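Long-range contact in E3 ubiquitin-protein ligase HERC2 (Homo sapiens, PDB 4L1M), which probably acts as a HECT-type E3 ubiquitin ligase, this fragment being its first RCC1-like domain, a seven-bladed beta-propeller: residues L53-F65 with A369-C381. Numbering follows the deposited sequence.
Sequences LGVTQIACAEKRF and ACGPAQSFAWSSC. With SO4 (sulfate ion), chain G.
One face of the W378 indole is covered by V55, whose CG1 stands almost on the normal of the five-membered ring, 4.2 Å from its centroid and 6° off, a CH-pi contact. At the edge of the indole, in its plane, lie A369 CB and a water molecule; the I58 and W378 side chains pass in opposite directions, I58 CD1 lying 3.9 Å from W378 CZ3. F376, two residues before W378 and on the same side of strand 374-379, sets its CZ over one face of F65, toward the rim; the two rings are inclined at 36°, their centroids 4.8 Å apart. The F65 ring is brought there by a chi1 of 61°, which places CG between the backbone N and the carbonyl carbon. C60 adds an oblique sulfur-aromatic contact, C60 SG lying 4.0 Å from F376 CE2, while its CB packs on the backbone of C370 and G371. Beyond it, the ring of P372 rests against the carbonyl oxygens of A61 and E62.

Strands 57-60 and 374-379 run nearly antiparallel; their axes approach to 8.9 Å. Q25 NE2 joins V55 O and S379 O. Between the two segments the one polar link found is the water, accepting from W378 NE1 and donating to T56 O, each at 2.7 Å. The propeller's velcro blade, closed by strands from both chain ends, thus meets the blade starting at strand 55-60 here through mainly apolar and aromatic packing, with water satisfying the indole N-H.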
ATOM      1  N   LEU A  53     -21.818   2.120   2.631  1.00 52.26           N
ATOM      2  CA  LEU A  53     -20.974   1.873   3.783  1.00 49.80           C
ATOM      3  C   LEU A  53     -20.348   3.141   4.369  1.00 49.71           C
ATOM      4  O   LEU A  53     -20.066   3.197   5.563  1.00 48.45           O
ATOM      5  CB  LEU A  53     -19.847   0.919   3.408  1.00 47.45           C
ATOM      6  CG  LEU A  53     -20.157  -0.398   2.687  1.00 47.15           C
ATOM      7  CD1 LEU A  53     -18.927  -1.294   2.760  1.00 45.84           C
ATOM      8  CD2 LEU A  53     -21.352  -1.130   3.256  1.00 48.70           C
ATOM      9  N   GLY A  54     -20.123   4.156   3.533  1.00 50.14           N
ATOM     10  CA  GLY A  54     -19.344   5.315   3.966  1.00 49.91           C
ATOM     11  C   GLY A  54     -17.881   4.933   4.024  1.00 48.01           C
ATOM     12  O   GLY A  54     -17.335   4.653   5.093  1.00 46.95           O
ATOM     13  N   VAL A  55     -17.245   4.925   2.860  1.00 47.79           N
ATOM     14  CA  VAL A  55     -15.863   4.442   2.719  1.00 46.79           C
ATOM     15  C   VAL A  55     -14.838   5.472   3.203  1.00 48.43           C
ATOM     16  O   VAL A  55     -14.928   6.657   2.853  1.00 50.75           O
ATOM     17  CB  VAL A  55     -15.577   4.077   1.264  1.00 44.97           C
ATOM     18  CG1 VAL A  55     -14.180   3.537   1.117  1.00 43.07           C
ATOM     19  CG2 VAL A  55     -16.576   3.047   0.782  1.00 45.32           C
ATOM     20  N   THR A  56     -13.906   5.028   4.048  1.00 48.35           N
ATOM     21  CA  THR A  56     -12.792   5.874   4.496  1.00 49.14           C
ATOM     22  C   THR A  56     -11.479   5.316   3.972  1.00 49.53           C
ATOM     23  O   THR A  56     -10.521   6.067   3.782  1.00 48.65           O
ATOM     24  CB  THR A  56     -12.724   6.036   6.042  1.00 49.66           C
ATOM     25  OG1 THR A  56     -12.429   4.776   6.671  1.00 51.42           O
ATOM     26  CG2 THR A  56     -14.025   6.556   6.586  1.00 51.41           C
ATOM     27  N   GLN A  57     -11.439   3.999   3.765  1.00 49.02           N
ATOM     28  CA  GLN A  57     -10.254   3.312   3.299  1.00 48.95           C
ATOM     29  C   GLN A  57     -10.602   2.054   2.517  1.00 48.42           C
ATOM     30  O   GLN A  57     -11.611   1.420   2.792  1.00 50.73           O
ATOM     31  CB  GLN A  57      -9.442   2.901   4.516  1.00 51.11           C
ATOM     32  CG  GLN A  57      -7.954   3.098   4.439  1.00 53.10           C
ATOM     33  CD  GLN A  57      -7.377   2.983   5.849  1.00 54.60           C
ATOM     34  OE1 GLN A  57      -7.700   3.807   6.752  1.00 56.85           O
ATOM     35  NE2 GLN A  57      -6.589   1.964   6.072  1.00 50.80           N
ATOM     36  N   ILE A  58      -9.757   1.699   1.554  1.00 46.27           N
ATOM     37  CA  ILE A  58      -9.861   0.447   0.854  1.00 45.11           C
ATOM     38  C   ILE A  58      -8.477  -0.183   0.740  1.00 43.31           C
ATOM     39  O   ILE A  58      -7.555   0.448   0.253  1.00 42.82           O
ATOM     40  CB  ILE A  58     -10.412   0.652  -0.575  1.00 47.85           C
ATOM     41  CG1 ILE A  58     -11.859   1.099  -0.517  1.00 48.23           C
ATOM     42  CG2 ILE A  58     -10.265  -0.637  -1.398  1.00 49.06           C
ATOM     43  CD1 ILE A  58     -12.522   1.282  -1.859  1.00 49.70           C
ATOM     44  N   ALA A  59      -8.357  -1.439   1.165  1.00 42.56           N
ATOM     45  CA  ALA A  59      -7.116  -2.189   1.086  1.00 39.54           C
ATOM     46  C   ALA A  59      -7.291  -3.356   0.106  1.00 40.79           C
ATOM     47  O   ALA A  59      -8.077  -4.257   0.335  1.00 41.98           O
ATOM     48  CB  ALA A  59      -6.731  -2.706   2.445  1.00 38.22           C
ATOM     49  N   CYS A  60      -6.544  -3.306  -0.986  1.00 40.88           N
ATOM     50  CA  CYS A  60      -6.708  -4.228  -2.062  1.00 41.76           C
ATOM     51  C   CYS A  60      -5.763  -5.409  -1.893  1.00 41.30           C
ATOM     52  O   CYS A  60      -4.554  -5.232  -1.847  1.00 40.60           O
ATOM     53  CB  CYS A  60      -6.428  -3.509  -3.378  1.00 42.78           C
ATOM     54  SG  CYS A  60      -7.710  -2.306  -3.839  1.00 45.19           S
ATOM     55  N   ALA A  61      -6.330  -6.608  -1.818  1.00 41.36           N
ATOM     56  CA  ALA A  61      -5.536  -7.829  -1.861  1.00 41.31           C
ATOM     57  C   ALA A  61      -5.584  -8.401  -3.276  1.00 42.34           C
ATOM     58  O   ALA A  61      -6.002  -7.715  -4.214  1.00 42.91           O
ATOM     59  CB  ALA A  61      -6.029  -8.825  -0.838  1.00 41.64           C
ATOM     60  N   GLU A  62      -5.144  -9.637  -3.451  1.00 45.06           N
ATOM     61  CA  GLU A  62      -5.059 -10.207  -4.800  1.00 48.94           C
ATOM     62  C   GLU A  62      -6.396 -10.627  -5.406  1.00 48.95           C
ATOM     63  O   GLU A  62      -6.627 -10.358  -6.584  1.00 49.98           O
ATOM     64  CB  GLU A  62      -4.096 -11.380  -4.847  1.00 51.52           C
ATOM     65  CG  GLU A  62      -3.662 -11.712  -6.272  1.00 56.04           C
ATOM     66  CD  GLU A  62      -3.010 -13.076  -6.385  1.00 56.16           C
ATOM     67  OE1 GLU A  62      -3.751 -14.082  -6.465  1.00 59.03           O
ATOM     68  OE2 GLU A  62      -1.764 -13.132  -6.395  1.00 53.92           O
ATOM     69  N   LYS A  63      -7.252 -11.298  -4.634  1.00 47.79           N
ATOM     70  CA  LYS A  63      -8.561 -11.741  -5.160  1.00 50.66           C
ATOM     71  C   LYS A  63      -9.728 -10.953  -4.591  1.00 47.88           C
ATOM     72  O   LYS A  63     -10.853 -11.090  -5.050  1.00 49.91           O
ATOM     73  CB  LYS A  63      -8.809 -13.230  -4.859  1.00 55.58           C
ATOM     74  CG  LYS A  63      -7.743 -14.201  -5.346  1.00 60.60           C
ATOM     75  CD  LYS A  63      -7.648 -14.274  -6.871  1.00 67.06           C
ATOM     76  CE  LYS A  63      -6.878 -15.534  -7.308  1.00 74.17           C
ATOM     77  NZ  LYS A  63      -5.897 -15.281  -8.405  1.00 75.69           N
ATOM     78  N   ARG A  64      -9.468 -10.144  -3.581  1.00 45.24           N
ATOM     79  CA  ARG A  64     -10.518  -9.391  -2.931  1.00 44.44           C
ATOM     80  C   ARG A  64      -9.986  -8.110  -2.292  1.00 41.70           C
ATOM     81  O   ARG A  64      -8.779  -7.851  -2.293  1.00 38.73           O
ATOM     82  CB  ARG A  64     -11.210 -10.254  -1.904  1.00 46.77           C
ATOM     83  CG  ARG A  64     -10.298 -10.888  -0.886  1.00 48.16           C
ATOM     84  CD  ARG A  64     -11.070 -11.854   0.007  1.00 51.01           C
ATOM     85  NE  ARG A  64     -11.820 -12.886  -0.745  1.00 52.71           N
ATOM     86  CZ  ARG A  64     -13.163 -12.930  -0.859  1.00 58.50           C
ATOM     87  NH1 ARG A  64     -13.980 -12.003  -0.286  1.00 56.31           N
ATOM     88  NH2 ARG A  64     -13.719 -13.925  -1.543  1.00 62.22           N
ATOM     89  N   PHE A  65     -10.903  -7.279  -1.823  1.00 40.32           N
ATOM     90  CA  PHE A  65     -10.526  -6.067  -1.126  1.00 39.51           C
ATOM     91  C   PHE A  65     -11.335  -5.888   0.130  1.00 40.55           C
ATOM     92  O   PHE A  65     -12.462  -6.378   0.230  1.00 42.82           O
ATOM     93  CB  PHE A  65     -10.594  -4.813  -2.024  1.00 38.44           C
ATOM     94  CG  PHE A  65     -11.960  -4.508  -2.591  1.00 39.55           C
ATOM     95  CD1 PHE A  65     -12.481  -5.250  -3.613  1.00 40.88           C
ATOM     96  CD2 PHE A  65     -12.685  -3.418  -2.147  1.00 39.80           C
ATOM     97  CE1 PHE A  65     -13.730  -4.943  -4.147  1.00 42.37           C
ATOM     98  CE2 PHE A  65     -13.918  -3.106  -2.687  1.00 40.94           C
ATOM     99  CZ  PHE A  65     -14.438  -3.867  -3.690  1.00 41.70           C
ATOM    100  N   ALA A 369      -7.057   3.933  -4.399  1.00 40.25           N
ATOM    101  CA  ALA A 369      -6.505   2.616  -4.051  1.00 39.65           C
ATOM    102  C   ALA A 369      -6.371   1.761  -5.293  1.00 41.82           C
ATOM    103  O   ALA A 369      -7.191   1.893  -6.194  1.00 42.48           O
ATOM    104  CB  ALA A 369      -7.398   1.922  -3.044  1.00 38.60           C
ATOM    105  N   CYS A 370      -5.356   0.879  -5.334  1.00 42.97           N
ATOM    106  CA  CYS A 370      -5.153  -0.035  -6.485  1.00 44.84           C
ATOM    107  C   CYS A 370      -5.023  -1.498  -6.093  1.00 42.09           C
ATOM    108  O   CYS A 370      -4.303  -1.829  -5.185  1.00 43.09           O
ATOM    109  CB  CYS A 370      -3.889   0.348  -7.250  1.00 46.94           C
ATOM    110  SG  CYS A 370      -3.913   2.023  -7.900  1.00 48.74           S
ATOM    111  N   GLY A 371      -5.713  -2.365  -6.818  1.00 42.99           N
ATOM    112  CA  GLY A 371      -5.483  -3.803  -6.755  1.00 42.99           C
ATOM    113  C   GLY A 371      -4.526  -4.202  -7.867  1.00 44.41           C
ATOM    114  O   GLY A 371      -3.881  -3.343  -8.492  1.00 46.30           O
ATOM    115  N   PRO A 372      -4.411  -5.500  -8.122  1.00 43.03           N
ATOM    116  CA  PRO A 372      -3.541  -5.935  -9.203  1.00 43.11           C
ATOM    117  C   PRO A 372      -4.055  -5.571 -10.610  1.00 43.98           C
ATOM    118  O   PRO A 372      -3.266  -5.385 -11.514  1.00 44.14           O
ATOM    119  CB  PRO A 372      -3.497  -7.448  -9.009  1.00 43.41           C
ATOM    120  CG  PRO A 372      -4.788  -7.776  -8.359  1.00 42.73           C
ATOM    121  CD  PRO A 372      -5.066  -6.630  -7.448  1.00 42.48           C
ATOM    122  N   ALA A 373      -5.363  -5.500 -10.798  1.00 45.33           N
ATOM    123  CA  ALA A 373      -5.927  -5.112 -12.105  1.00 45.80           C
ATOM    124  C   ALA A 373      -7.109  -4.150 -11.930  1.00 47.10           C
ATOM    125  O   ALA A 373      -8.021  -4.100 -12.763  1.00 49.03           O
ATOM    126  CB  ALA A 373      -6.344  -6.355 -12.857  1.00 45.59           C
ATOM    127  N   GLN A 374      -7.096  -3.410 -10.817  1.00 46.08           N
ATOM    128  CA  GLN A 374      -8.243  -2.617 -10.373  1.00 45.49           C
ATOM    129  C   GLN A 374      -7.802  -1.292  -9.801  1.00 43.52           C
ATOM    130  O   GLN A 374      -6.693  -1.164  -9.295  1.00 40.34           O
ATOM    131  CB  GLN A 374      -9.013  -3.345  -9.276  1.00 44.59           C
ATOM    132  CG  GLN A 374      -9.613  -4.668  -9.694  1.00 45.80           C
ATOM    133  CD  GLN A 374      -8.659  -5.836  -9.582  1.00 44.95           C
ATOM    134  OE1 GLN A 374      -7.566  -5.725  -9.015  1.00 43.08           O
ATOM    135  NE2 GLN A 374      -9.061  -6.966 -10.158  1.00 46.29           N
ATOM    136  N   SER A 375      -8.690  -0.304  -9.891  1.00 44.25           N
ATOM    137  CA  SER A 375      -8.443   1.012  -9.331  1.00 44.06           C
ATOM    138  C   SER A 375      -9.723   1.555  -8.768  1.00 43.79           C
ATOM    139  O   SER A 375     -10.796   1.361  -9.340  1.00 47.21           O
ATOM    140  CB  SER A 375      -7.898   1.966 -10.404  1.00 46.21           C
ATOM    141  OG  SER A 375      -6.945   1.332 -11.253  1.00 47.66           O
ATOM    142  N   PHE A 376      -9.617   2.216  -7.629  1.00 43.51           N
ATOM    143  CA  PHE A 376     -10.766   2.838  -6.976  1.00 44.04           C
ATOM    144  C   PHE A 376     -10.444   4.262  -6.559  1.00 44.23           C
ATOM    145  O   PHE A 376      -9.300   4.589  -6.255  1.00 43.68           O
ATOM    146  CB  PHE A 376     -11.156   2.067  -5.732  1.00 44.13           C
ATOM    147  CG  PHE A 376     -11.513   0.637  -5.984  1.00 45.03           C
ATOM    148  CD1 PHE A 376     -12.820   0.272  -6.254  1.00 46.61           C
ATOM    149  CD2 PHE A 376     -10.538  -0.357  -5.928  1.00 44.65           C
ATOM    150  CE1 PHE A 376     -13.160  -1.056  -6.471  1.00 46.90           C
ATOM    151  CE2 PHE A 376     -10.876  -1.685  -6.145  1.00 45.42           C
ATOM    152  CZ  PHE A 376     -12.192  -2.032  -6.415  1.00 46.27           C
ATOM    153  N   ALA A 377     -11.466   5.104  -6.555  1.00 45.52           N
ATOM    154  CA  ALA A 377     -11.341   6.469  -6.087  1.00 46.20           C
ATOM    155  C   ALA A 377     -12.641   6.849  -5.405  1.00 47.64           C
ATOM    156  O   ALA A 377     -13.709   6.552  -5.945  1.00 49.85           O
ATOM    157  CB  ALA A 377     -11.059   7.410  -7.254  1.00 47.20           C
ATOM    158  N   TRP A 378     -12.558   7.513  -4.247  1.00 46.87           N
ATOM    159  CA  TRP A 378     -13.758   7.964  -3.568  1.00 48.33           C
ATOM    160  C   TRP A 378     -13.711   9.409  -3.077  1.00 50.11           C
ATOM    161  O   TRP A 378     -12.661   9.930  -2.689  1.00 51.03           O
ATOM    162  CB  TRP A 378     -14.112   7.024  -2.409  1.00 46.75           C
ATOM    163  CG  TRP A 378     -13.062   6.914  -1.357  1.00 44.61           C
ATOM    164  CD1 TRP A 378     -13.004   7.591  -0.177  1.00 44.28           C
ATOM    165  CD2 TRP A 378     -11.916   6.045  -1.380  1.00 43.17           C
ATOM    166  NE1 TRP A 378     -11.878   7.222   0.529  1.00 43.61           N
ATOM    167  CE2 TRP A 378     -11.202   6.263  -0.180  1.00 42.31           C
ATOM    168  CE3 TRP A 378     -11.423   5.114  -2.302  1.00 42.04           C
ATOM    169  CZ2 TRP A 378     -10.029   5.599   0.114  1.00 41.42           C
ATOM    170  CZ3 TRP A 378     -10.251   4.457  -2.013  1.00 41.20           C
ATOM    171  CH2 TRP A 378      -9.557   4.701  -0.810  1.00 41.21           C
ATOM    172  N   SER A 379     -14.883  10.026  -3.072  1.00 51.80           N
ATOM    173  CA  SER A 379     -15.087  11.310  -2.440  1.00 55.13           C
ATOM    174  C   SER A 379     -15.311  11.079  -0.946  1.00 55.75           C
ATOM    175  O   SER A 379     -15.288   9.956  -0.486  1.00 52.75           O
ATOM    176  CB  SER A 379     -16.302  12.021  -3.046  1.00 56.98           C
ATOM    177  OG  SER A 379     -17.472  11.233  -2.885  1.00 57.17           O
ATOM    178  N   SER A 380     -15.523  12.151  -0.191  1.00 58.63           N
ATOM    179  CA  SER A 380     -15.664  12.020   1.251  1.00 59.41           C
ATOM    180  C   SER A 380     -17.052  11.528   1.640  1.00 61.54           C
ATOM    181  O   SER A 380     -18.045  11.865   0.977  1.00 63.56           O
ATOM    182  CB  SER A 380     -15.366  13.345   1.923  1.00 60.90           C
ATOM    183  OG  SER A 380     -15.859  13.325   3.242  1.00 62.38           O
ATOM    184  N   CYS A 381     -17.116  10.739   2.717  1.00 62.30           N
ATOM    185  CA  CYS A 381     -18.395  10.247   3.254  1.00 65.26           C
ATOM    186  C   CYS A 381     -19.035  11.034   4.372  1.00 70.92           C
ATOM    187  O   CYS A 381     -20.055  10.578   4.894  1.00 71.88           O
ATOM    188  CB  CYS A 381     -18.272   8.837   3.779  1.00 63.57           C
ATOM    189  SG  CYS A 381     -17.262   8.652   5.267  1.00 65.09           S
TER
HETATM  190  S   SO4 G 804      -8.037 -14.948  -0.776  1.00115.21           S
HETATM  191  O1  SO4 G 804      -9.508 -14.944  -0.956  1.00104.72           O
HETATM  192  O2  SO4 G 804      -7.480 -16.161  -1.436  1.00 97.51           O
HETATM  193  O3  SO4 G 804      -7.466 -13.716  -1.396  1.00121.89           O
HETATM  194  O4  SO4 G 804      -7.692 -14.932   0.677  1.00101.88           O
HETATM  195  O   HOH W   1     -11.013   8.514   2.702  1.00 37.59           O